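Local structure of NDP-rhamnosyltransferase (Saccharopolyspora spinosa, 3TSA) at residues Pro259-Arg262 with Ala263-Thr266. The protein belongs to the GT-B-fold glycosyltransferases, which are built of two Rossmann-like domains. Sequence-based numbering, arbitrary orientation.
Sequences PEHR and ALLT
Leu264 runs alongside His261, and its CD1 meets the rim of the imidazole roughly in line with the ring, 3.9 Å from ND1 of His261. The same leucine leans on the backbone behind it, with its CB 3.4 Å from His261 O. That carbonyl also accepts a weak hydrogen bond from the amide of Leu264, 3.4 Å from His261 O to Leu264 N, and bent at 142°.

One residue further on the turn closes more firmly. The amide of Leu265 donates a hydrogen bond of 3.1 Å from its N to Arg262 O, nearly straight at 162°, with the donor above the carbonyl plane. Leu265 packs its CB against the same oxygen, so Arg262 O meets both the amide and the aliphatic base of one residue. Within 259-262, the same i to i+3 spacing recurs in the hydrogen bond from Arg262 N to Pro259 O.

These turns sit in the connection between strands 251-256 and 272-274, neighbours in the parallel sheet of the C-terminal half of this GT-B glycosyltransferase. Leu265 touches Ile274 of strand 272-274 and also Leu238 and Val242 of helix 236-246, while His261 rests on Leu230 and Asn231 of helix 227-233.

Arg262 runs back along the chain instead of toward 263-266. Its CG stands anti to the carbonyl carbon (chi1 -73°) and the chain is extended out to NE, which carries the guanidinium past Pro259; Pro259 N lies 3.4 Å above the guanidinium plane, toward its margin rather than over its centre. NE then donates a hydrogen bond to Val257 O, and NH2 is hydrogen-bonded to Ser277 OG. Glu260 lays CG over one face of the His261 ring, 4.0 Å above the ring and displaced from its centre, and its OE1 forms a salt bridge with Arg227.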
loop_
_atom_site.group_PDB
_atom_site.type_symbol
_atom_site.label_atom_id
_atom_site.label_comp_id
_atom_site.label_asym_id
_atom_site.label_seq_id
_atom_site.Cartn_x
_atom_site.Cartn_y
_atom_site.Cartn_z
ATOM N N PRO A 259 -7.658 15.994 -10.709
ATOM C CA PRO A 259 -8.040 16.037 -12.113
ATOM C C PRO A 259 -9.268 16.927 -12.407
ATOM O O PRO A 259 -9.219 17.767 -13.341
ATOM C CB PRO A 259 -8.380 14.566 -12.436
ATOM C CG PRO A 259 -7.652 13.753 -11.448
ATOM C CD PRO A 259 -7.534 14.614 -10.187
ATOM N N GLU A 260 -10.341 16.783 -11.626
ATOM C CA GLU A 260 -11.566 17.602 -11.923
ATOM C C GLU A 260 -11.421 19.113 -11.679
ATOM O O GLU A 260 -12.219 19.909 -12.173
ATOM C CB GLU A 260 -12.808 17.055 -11.227
ATOM C CG GLU A 260 -12.869 17.349 -9.739
ATOM C CD GLU A 260 -12.018 16.398 -8.880
ATOM O OE1 GLU A 260 -11.270 15.493 -9.384
ATOM O OE2 GLU A 260 -12.108 16.593 -7.657
ATOM N N HIS A 261 -10.380 19.517 -10.950
ATOM C CA HIS A 261 -10.122 20.943 -10.742
ATOM C C HIS A 261 -9.147 21.573 -11.749
ATOM O O HIS A 261 -8.860 22.765 -11.662
ATOM C CB HIS A 261 -9.671 21.210 -9.288
ATOM C CG HIS A 261 -10.681 20.797 -8.255
ATOM N ND1 HIS A 261 -11.854 21.486 -8.042
ATOM C CD2 HIS A 261 -10.657 19.800 -7.331
ATOM C CE1 HIS A 261 -12.545 20.889 -7.081
ATOM N NE2 HIS A 261 -11.838 19.875 -6.623
ATOM N N ARG A 262 -8.669 20.772 -12.711
ATOM C CA ARG A 262 -7.661 21.209 -13.653
ATOM C C ARG A 262 -8.320 22.111 -14.704
ATOM O O ARG A 262 -7.700 23.043 -15.227
ATOM C CB ARG A 262 -6.902 19.967 -14.241
ATOM C CG ARG A 262 -5.936 19.358 -13.174
ATOM C CD ARG A 262 -5.221 18.056 -13.572
ATOM N NE ARG A 262 -4.774 17.373 -12.353
ATOM C CZ ARG A 262 -4.368 16.115 -12.266
ATOM N NH1 ARG A 262 -4.357 15.367 -13.346
ATOM N NH2 ARG A 262 -3.977 15.603 -11.077
ATOM N N ALA A 263 -9.615 21.899 -14.940
ATOM C CA ALA A 263 -10.356 22.741 -15.897
ATOM C C ALA A 263 -10.481 24.230 -15.473
ATOM O O ALA A 263 -10.635 25.131 -16.315
ATOM C CB ALA A 263 -11.752 22.111 -16.164
ATOM N N LEU A 264 -10.372 24.486 -14.176
ATOM C CA LEU A 264 -10.336 25.849 -13.641
ATOM C C LEU A 264 -9.151 26.703 -14.180
ATOM O O LEU A 264 -9.187 27.929 -14.144
ATOM C CB LEU A 264 -10.285 25.797 -12.093
ATOM C CG LEU A 264 -11.361 25.010 -11.317
ATOM C CD1 LEU A 264 -11.085 24.932 -9.797
ATOM C CD2 LEU A 264 -12.819 25.606 -11.586
ATOM N N LEU A 265 -8.104 26.044 -14.664
ATOM C CA LEU A 265 -6.880 26.706 -15.058
ATOM C C LEU A 265 -6.828 27.068 -16.544
ATOM O O LEU A 265 -6.114 26.416 -17.308
ATOM C CB LEU A 265 -5.715 25.765 -14.778
ATOM C CG LEU A 265 -5.526 25.369 -13.312
ATOM C CD1 LEU A 265 -4.456 24.277 -13.179
ATOM C CD2 LEU A 265 -5.274 26.626 -12.451
ATOM N N THR A 266 -7.492 28.132 -16.958
ATOM C CA THR A 266 -7.411 28.541 -18.367
ATOM C C THR A 266 -6.253 29.491 -18.700
ATOM O O THR A 266 -5.667 30.127 -17.805
ATOM C CB THR A 266 -8.759 29.146 -18.812
ATOM O OG1 THR A 266 -9.017 30.387 -18.131
ATOM C CG2 THR A 266 -9.844 28.168 -18.468
#